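Local coordinates for resiniferatoxin-binding, phosphotriesterase-related protein (Rhodobacter sphaeroides 2.4.1, PDB 3K2G) that binds two zinc ions in a TIM-barrel fold and probably hydrolyses phosphoric diesters, at residues Ala90-Phe95 with Asn317-Val322; Thr107-Gly112 with Ala133-Ala138. All coordinates share one frame; numbering follows the deposited sequence.

Contact 1: residues Ala90-Phe95 with Asn317-Val322; sequences AEVKQF and NGYAFV
One water is gripped between Glu91 and Tyr319: it accepts the backbone N-H of Tyr319, 2.9 Å from N to the water oxygen, and lies 2.7 Å from each of Glu91 O and Glu91 OE1. The bend of the glutamate chain at chi2 (-78°) brings OE1 to the water that Glu91 O also binds; OE2 is held by Thr312 OG1 and Arg313 N. A second water does the same job one step on, taking the N-H of Ala320, the N-cap of helix 321-332, while hydrogen-bonding to Gln94 OE1 and Asn317 O; Gln94 NE2 goes to Thr312 OG1. The direct contacts are mostly carbon against carbon or against backbone carbonyl oxygen. The Tyr319 ring turns an edge to the helix backbone, with CD2 3.6 Å from Glu91 O, and its CE2 lies against both Glu91 CB (3.7 Å) and Val92 CG2 (3.9 Å). Phe95 approaches the other end of the tyrosine, its CD1 3.5 Å from Tyr319 O, and the Ala320 methyl sits 3.7 Å from Gln94 O. The Tyr319 hydroxyl runs inward to His36 O, the backbone of a zinc ligand. Thus the helix leading into strand 102-105 meets the start of the helix that follows strand 299-301, where a TIM barrel closes on itself.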
ATOM      1  N   ALA B  90      19.669 -17.934  35.916  1.00 19.85           N
ATOM      2  CA  ALA B  90      19.162 -16.672  36.445  1.00 19.06           C
ATOM      3  C   ALA B  90      18.263 -15.980  35.420  1.00 18.56           C
ATOM      4  O   ALA B  90      17.206 -15.442  35.760  1.00 15.23           O
ATOM      5  CB  ALA B  90      20.319 -15.749  36.828  1.00 18.75           C
ATOM      6  N   GLU B  91      18.693 -15.999  34.163  1.00 17.44           N
ATOM      7  CA  GLU B  91      17.934 -15.364  33.093  1.00 18.26           C
ATOM      8  C   GLU B  91      16.591 -16.061  32.881  1.00 17.07           C
ATOM      9  O   GLU B  91      15.590 -15.408  32.600  1.00 17.36           O
ATOM     10  CB  GLU B  91      18.749 -15.382  31.802  1.00 20.97           C
ATOM     11  CG  GLU B  91      19.973 -14.459  31.811  1.00 19.21           C
ATOM     12  CD  GLU B  91      19.618 -12.991  31.591  1.00 20.20           C
ATOM     13  OE1 GLU B  91      18.632 -12.712  30.872  1.00 15.06           O
ATOM     14  OE2 GLU B  91      20.333 -12.113  32.119  1.00 16.99           O
ATOM     15  N   VAL B  92      16.574 -17.386  33.020  1.00 16.93           N
ATOM     16  CA  VAL B  92      15.342 -18.148  32.851  1.00 18.49           C
ATOM     17  C   VAL B  92      14.397 -17.901  34.027  1.00 19.66           C
ATOM     18  O   VAL B  92      13.175 -17.890  33.864  1.00 18.19           O
ATOM     19  CB  VAL B  92      15.636 -19.665  32.713  1.00 19.61           C
ATOM     20  CG1 VAL B  92      14.342 -20.471  32.800  1.00 19.23           C
ATOM     21  CG2 VAL B  92      16.321 -19.931  31.381  1.00 17.07           C
ATOM     22  N   LYS B  93      14.954 -17.693  35.213  1.00 20.37           N
ATOM     23  CA  LYS B  93      14.115 -17.433  36.371  1.00 21.24           C
ATOM     24  C   LYS B  93      13.283 -16.171  36.169  1.00 21.89           C
ATOM     25  O   LYS B  93      12.228 -16.015  36.784  1.00 20.38           O
ATOM     26  CB  LYS B  93      14.962 -17.308  37.635  1.00 22.83           C
ATOM     27  CG  LYS B  93      15.515 -18.633  38.139  1.00 24.44           C
ATOM     28  CD  LYS B  93      16.287 -18.431  39.436  1.00 25.33           C
ATOM     29  CE  LYS B  93      16.869 -19.739  39.948  1.00 25.94           C
ATOM     30  NZ  LYS B  93      17.637 -19.551  41.212  1.00 26.77           N
ATOM     31  N   GLN B  94      13.747 -15.267  35.306  1.00 21.19           N
ATOM     32  CA  GLN B  94      13.000 -14.041  35.034  1.00 21.44           C
ATOM     33  C   GLN B  94      11.696 -14.377  34.312  1.00 21.39           C
ATOM     34  O   GLN B  94      10.651 -13.764  34.562  1.00 20.66           O
ATOM     35  CB  GLN B  94      13.820 -13.093  34.165  1.00 22.97           C
ATOM     36  CG  GLN B  94      14.966 -12.420  34.872  1.00 24.16           C
ATOM     37  CD  GLN B  94      15.724 -11.496  33.945  1.00 26.78           C
ATOM     38  OE1 GLN B  94      15.118 -10.718  33.203  1.00 25.15           O
ATOM     39  NE2 GLN B  94      17.052 -11.572  33.980  1.00 26.53           N
ATOM     40  N   PHE B  95      11.774 -15.346  33.405  1.00 20.10           N
ATOM     41  CA  PHE B  95      10.610 -15.792  32.641  1.00 20.67           C
ATOM     42  C   PHE B  95       9.618 -16.427  33.604  1.00 21.16           C
ATOM     43  O   PHE B  95       8.429 -16.118  33.582  1.00 20.07           O
ATOM     44  CB  PHE B  95      11.044 -16.811  31.585  1.00 21.10           C
ATOM     45  CG  PHE B  95       9.905 -17.429  30.818  1.00 19.93           C
ATOM     46  CD1 PHE B  95       8.955 -16.633  30.183  1.00 17.44           C
ATOM     47  CD2 PHE B  95       9.816 -18.812  30.687  1.00 19.60           C
ATOM     48  CE1 PHE B  95       7.937 -17.206  29.424  1.00 19.63           C
ATOM     49  CE2 PHE B  95       8.802 -19.399  29.928  1.00 18.51           C
ATOM     50  CZ  PHE B  95       7.859 -18.594  29.294  1.00 17.70           C
ATOM     51  N   ASN B 317      17.397  -8.226  26.024  1.00 16.09           N
ATOM     52  CA  ASN B 317      16.017  -8.383  26.487  1.00 17.50           C
ATOM     53  C   ASN B 317      15.726  -9.599  27.373  1.00 16.25           C
ATOM     54  O   ASN B 317      14.752  -9.600  28.122  1.00 15.30           O
ATOM     55  CB  ASN B 317      15.083  -8.399  25.274  1.00 18.08           C
ATOM     56  CG  ASN B 317      15.162  -7.112  24.463  1.00 20.30           C
ATOM     57  OD1 ASN B 317      15.057  -7.125  23.238  1.00 24.06           O
ATOM     58  ND2 ASN B 317      15.335  -5.996  25.149  1.00 14.72           N
ATOM     59  N   GLY B 318      16.557 -10.631  27.280  1.00 16.83           N
ATOM     60  CA  GLY B 318      16.345 -11.817  28.097  1.00 17.56           C
ATOM     61  C   GLY B 318      15.212 -12.704  27.611  1.00 18.64           C
ATOM     62  O   GLY B 318      14.804 -12.617  26.451  1.00 18.81           O
ATOM     63  N   TYR B 319      14.697 -13.549  28.506  1.00 18.94           N
ATOM     64  CA  TYR B 319      13.618 -14.489  28.186  1.00 17.86           C
ATOM     65  C   TYR B 319      12.236 -14.043  28.656  1.00 18.42           C
ATOM     66  O   TYR B 319      11.257 -14.743  28.411  1.00 17.04           O
ATOM     67  CB  TYR B 319      13.894 -15.864  28.813  1.00 16.79           C
ATOM     68  CG  TYR B 319      15.177 -16.529  28.379  1.00 16.16           C
ATOM     69  CD1 TYR B 319      15.331 -17.025  27.086  1.00 15.80           C
ATOM     70  CD2 TYR B 319      16.257 -16.636  29.261  1.00 16.76           C
ATOM     71  CE1 TYR B 319      16.533 -17.613  26.677  1.00 14.89           C
ATOM     72  CE2 TYR B 319      17.460 -17.216  28.861  1.00 14.62           C
ATOM     73  CZ  TYR B 319      17.592 -17.700  27.572  1.00 15.48           C
ATOM     74  OH  TYR B 319      18.782 -18.265  27.179  1.00 11.57           O
ATOM     75  N   ALA B 320      12.143 -12.902  29.333  1.00 16.69           N
ATOM     76  CA  ALA B 320      10.844 -12.434  29.820  1.00 18.03           C
ATOM     77  C   ALA B 320      10.303 -11.240  29.039  1.00 16.90           C
ATOM     78  O   ALA B 320       9.280 -10.661  29.405  1.00 15.96           O
ATOM     79  CB  ALA B 320      10.939 -12.080  31.302  1.00 18.59           C
ATOM     80  N   PHE B 321      10.984 -10.888  27.956  1.00 15.45           N
ATOM     81  CA  PHE B 321      10.601  -9.746  27.136  1.00 15.27           C
ATOM     82  C   PHE B 321       9.264  -9.927  26.410  1.00 13.77           C
ATOM     83  O   PHE B 321       8.408  -9.049  26.443  1.00 13.22           O
ATOM     84  CB  PHE B 321      11.716  -9.455  26.127  1.00 17.21           C
ATOM     85  CG  PHE B 321      11.501  -8.202  25.334  1.00 20.46           C
ATOM     86  CD1 PHE B 321      11.763  -6.954  25.895  1.00 19.06           C
ATOM     87  CD2 PHE B 321      11.025  -8.265  24.028  1.00 19.48           C
ATOM     88  CE1 PHE B 321      11.553  -5.787  25.167  1.00 18.56           C
ATOM     89  CE2 PHE B 321      10.809  -7.107  23.292  1.00 20.44           C
ATOM     90  CZ  PHE B 321      11.077  -5.863  23.863  1.00 18.55           C
ATOM     91  N   VAL B 322       9.083 -11.062  25.746  1.00 15.06           N
ATOM     92  CA  VAL B 322       7.836 -11.301  25.031  1.00 14.44           C
ATOM     93  C   VAL B 322       6.645 -11.130  25.966  1.00 14.24           C
ATOM     94  O   VAL B 322       5.694 -10.412  25.652  1.00 13.61           O
ATOM     95  CB  VAL B 322       7.814 -12.715  24.413  1.00 14.00           C
ATOM     96  CG1 VAL B 322       6.395 -13.091  23.989  1.00 14.61           C
ATOM     97  CG2 VAL B 322       8.733 -12.752  23.202  1.00 15.41           C
TER
HETATM   98  O   HOH W   1      15.958 -13.174  31.100  1.00 17.41           O
HETATM   99  O   HOH W   2      13.748 -10.808  30.419  1.00 19.44           O

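Contact 2: residues Thr107-Gly112 with Ala133-Ala138; sequences TCRGIG and AGYYLA. With DTV ((2S,3S)-1,4-dimercaptobutane-2,3-diol), chain K.
Two neighbouring loops at the C-terminal mouth of the TIM barrel, following strands 102-105 and 128-131, are joined at a single beta bridge between Arg109 and Tyr135. Its hydrogen bond runs from Arg109 N to Gly134 O (3.1 Å); the donor stands almost in line with C=O, but the N-H is bent (N-H...O 146°). Arg109 O and Tyr136 N, 3.8 Å apart, are buried with no partner in the model. The extended Arg109 chain crosses the Tyr135 ring, CD 3.6 Å from CE1, with guanidinium and ring planes 52° apart. A water links Arg109 NE to Gly134 N, while Glu160 takes NH2 in a salt bridge and Glu156 binds the tyrosine hydroxyl. Cys108 opens a type II turn that carries the chain round to Ile111, placing both residues against Tyr136. This tyrosine belongs to the metal site, sharing the second zinc with Glu177, His209 and His238. With CG anti to the backbone N (chi1 -159°), its ring reaches into the pocket: Ile111 CD1 lies over the rim of one face, Leu137 CG over the centre of the other. Cys108 SG stands 3.9 Å from Tyr136 CB, and Tyr136 OH hydrogen-bonds O3 of the bound dimercaptobutanediol at 2.7 Å.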
ATOM      1  N   THR B 107      17.925 -26.340  20.175  1.00 16.44           N
ATOM      2  CA  THR B 107      19.355 -26.472  19.905  1.00 20.90           C
ATOM      3  C   THR B 107      19.595 -27.929  19.514  1.00 22.64           C
ATOM      4  O   THR B 107      19.296 -28.839  20.282  1.00 20.86           O
ATOM      5  CB  THR B 107      20.216 -26.131  21.155  1.00 20.58           C
ATOM      6  OG1 THR B 107      19.931 -24.796  21.590  1.00 18.90           O
ATOM      7  CG2 THR B 107      21.706 -26.229  20.824  1.00 21.63           C
ATOM      8  N   CYS B 108      20.125 -28.156  18.318  1.00 25.63           N
ATOM      9  CA  CYS B 108      20.357 -29.526  17.876  1.00 30.65           C
ATOM     10  C   CYS B 108      21.822 -29.879  17.646  1.00 32.54           C
ATOM     11  O   CYS B 108      22.719 -29.202  18.153  1.00 32.10           O
ATOM     12  CB  CYS B 108      19.535 -29.817  16.610  1.00 31.36           C
ATOM     13  SG  CYS B 108      19.800 -28.689  15.219  1.00 29.74           S
ATOM     14  N   ARG B 109      22.053 -30.949  16.888  1.00 35.60           N
ATOM     15  CA  ARG B 109      23.404 -31.417  16.590  1.00 37.76           C
ATOM     16  C   ARG B 109      24.166 -30.409  15.748  1.00 38.22           C
ATOM     17  O   ARG B 109      23.692 -29.975  14.694  1.00 39.32           O
ATOM     18  CB  ARG B 109      23.367 -32.757  15.843  1.00 39.89           C
ATOM     19  CG  ARG B 109      22.627 -33.867  16.565  1.00 41.06           C
ATOM     20  CD  ARG B 109      22.889 -35.211  15.908  1.00 42.49           C
ATOM     21  NE  ARG B 109      22.074 -36.272  16.490  1.00 42.82           N
ATOM     22  CZ  ARG B 109      22.450 -37.544  16.566  1.00 44.32           C
ATOM     23  NH1 ARG B 109      23.637 -37.915  16.101  1.00 44.40           N
ATOM     24  NH2 ARG B 109      21.635 -38.449  17.099  1.00 43.88           N
ATOM     25  N   GLY B 110      25.359 -30.053  16.214  1.00 37.05           N
ATOM     26  CA  GLY B 110      26.175 -29.095  15.496  1.00 35.76           C
ATOM     27  C   GLY B 110      26.227 -27.750  16.195  1.00 34.81           C
ATOM     28  O   GLY B 110      27.183 -26.993  16.011  1.00 34.06           O
ATOM     29  N   ILE B 111      25.207 -27.445  16.995  1.00 33.16           N
ATOM     30  CA  ILE B 111      25.168 -26.169  17.707  1.00 31.57           C
ATOM     31  C   ILE B 111      25.172 -26.238  19.235  1.00 29.92           C
ATOM     32  O   ILE B 111      24.841 -25.256  19.896  1.00 27.73           O
ATOM     33  CB  ILE B 111      23.969 -25.292  17.248  1.00 32.53           C
ATOM     34  CG1 ILE B 111      22.659 -26.077  17.346  1.00 32.90           C
ATOM     35  CG2 ILE B 111      24.213 -24.794  15.830  1.00 32.34           C
ATOM     36  CD1 ILE B 111      21.424 -25.259  16.961  1.00 32.02           C
ATOM     37  N   GLY B 112      25.530 -27.392  19.795  1.00 29.23           N
ATOM     38  CA  GLY B 112      25.626 -27.511  21.244  1.00 27.79           C
ATOM     39  C   GLY B 112      24.510 -28.077  22.104  1.00 29.04           C
ATOM     40  O   GLY B 112      24.370 -27.677  23.264  1.00 28.54           O
ATOM     41  N   ALA B 133      15.995 -31.916  18.218  1.00 22.83           N
ATOM     42  CA  ALA B 133      16.916 -32.867  17.612  1.00 23.79           C
ATOM     43  C   ALA B 133      17.102 -32.631  16.116  1.00 24.09           C
ATOM     44  O   ALA B 133      16.459 -31.762  15.527  1.00 23.86           O
ATOM     45  CB  ALA B 133      16.414 -34.282  17.853  1.00 23.82           C
ATOM     46  N   GLY B 134      17.980 -33.421  15.507  1.00 23.82           N
ATOM     47  CA  GLY B 134      18.242 -33.285  14.086  1.00 23.62           C
ATOM     48  C   GLY B 134      19.482 -32.461  13.793  1.00 24.67           C
ATOM     49  O   GLY B 134      20.235 -32.104  14.702  1.00 24.26           O
ATOM     50  N   TYR B 135      19.686 -32.153  12.516  1.00 25.42           N
ATOM     51  CA  TYR B 135      20.837 -31.375  12.082  1.00 26.81           C
ATOM     52  C   TYR B 135      20.461 -29.961  11.660  1.00 27.16           C
ATOM     53  O   TYR B 135      19.354 -29.711  11.184  1.00 24.97           O
ATOM     54  CB  TYR B 135      21.541 -32.105  10.939  1.00 28.05           C
ATOM     55  CG  TYR B 135      22.190 -33.393  11.403  1.00 30.68           C
ATOM     56  CD1 TYR B 135      23.416 -33.378  12.072  1.00 31.10           C
ATOM     57  CD2 TYR B 135      21.551 -34.619  11.228  1.00 30.74           C
ATOM     58  CE1 TYR B 135      23.989 -34.553  12.559  1.00 29.90           C
ATOM     59  CE2 TYR B 135      22.112 -35.797  11.712  1.00 30.29           C
ATOM     60  CZ  TYR B 135      23.331 -35.758  12.378  1.00 30.10           C
ATOM     61  OH  TYR B 135      23.876 -36.925  12.867  1.00 27.75           O
ATOM     62  N   TYR B 136      21.407 -29.045  11.836  1.00 28.13           N
ATOM     63  CA  TYR B 136      21.211 -27.643  11.512  1.00 29.06           C
ATOM     64  C   TYR B 136      21.769 -27.310  10.129  1.00 30.57           C
ATOM     65  O   TYR B 136      21.872 -28.184   9.267  1.00 31.98           O
ATOM     66  CB  TYR B 136      21.889 -26.797  12.592  1.00 29.59           C
ATOM     67  CG  TYR B 136      21.383 -25.383  12.694  1.00 28.31           C
ATOM     68  CD1 TYR B 136      20.018 -25.106  12.625  1.00 28.56           C
ATOM     69  CD2 TYR B 136      22.264 -24.325  12.913  1.00 28.87           C
ATOM     70  CE1 TYR B 136      19.541 -23.809  12.776  1.00 28.05           C
ATOM     71  CE2 TYR B 136      21.797 -23.027  13.068  1.00 28.34           C
ATOM     72  CZ  TYR B 136      20.434 -22.776  13.001  1.00 27.93           C
ATOM     73  OH  TYR B 136      19.952 -21.501  13.188  1.00 28.03           O
ATOM     74  N   LEU B 137      22.127 -26.048   9.916  1.00 31.08           N
ATOM     75  CA  LEU B 137      22.657 -25.620   8.629  1.00 32.56           C
ATOM     76  C   LEU B 137      23.928 -26.377   8.247  1.00 32.54           C
ATOM     77  O   LEU B 137      24.685 -26.830   9.109  1.00 31.81           O
ATOM     78  CB  LEU B 137      22.917 -24.109   8.645  1.00 32.04           C
ATOM     79  CG  LEU B 137      21.671 -23.236   8.853  1.00 32.27           C
ATOM     80  CD1 LEU B 137      22.078 -21.778   9.012  1.00 31.94           C
ATOM     81  CD2 LEU B 137      20.720 -23.404   7.678  1.00 32.87           C
ATOM     82  N   ALA B 138      24.147 -26.506   6.942  1.00 33.01           N
ATOM     83  CA  ALA B 138      25.302 -27.208   6.391  1.00 34.76           C
ATOM     84  C   ALA B 138      26.632 -26.938   7.108  1.00 35.71           C
ATOM     85  O   ALA B 138      27.244 -27.853   7.664  1.00 33.95           O
ATOM     86  CB  ALA B 138      25.436 -26.876   4.907  1.00 34.24           C
TER
HETATM   87  S1  DTV K 402      21.892 -18.160  10.509  1.00 45.30           S
HETATM   88  C1  DTV K 402      21.884 -19.324  11.958  1.00 42.25           C
HETATM   89  C2  DTV K 402      22.815 -18.895  13.092  1.00 41.69           C
HETATM   90  O2  DTV K 402      22.383 -17.626  13.559  1.00 41.22           O
HETATM   91  C3  DTV K 402      22.767 -19.910  14.248  1.00 41.08           C
HETATM   92  O3  DTV K 402      21.461 -19.964  14.771  1.00 41.15           O
HETATM   93  C4  DTV K 402      23.715 -19.542  15.389  1.00 39.95           C
HETATM   94  S4  DTV K 402      24.457 -21.001  16.165  1.00 39.58           S
HETATM   95  O   HOH W   3      19.446 -35.698  16.298  1.00 26.32           O

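Both segments of contact 2 fall within the 221 residues that separate those of contact 1: helix 85-97 runs on into strand 102-105, whose following loop supplies residues 107-112, and 133-138 come after the next strand, well before 317-322. Their centres are 24 Å apart and their nearest atoms about 9 Å, so the two do not touch. Contact 1 belongs to the outer helical layer, where the barrel closes; contact 2 lies in the loops round the metal site and pocket. His36, a ligand of the first zinc, is a neighbour of segments from both contacts: besides Tyr319 at its backbone, it has Thr107, whose OG1 bonds its imidazole ND1 as a second-shell partner.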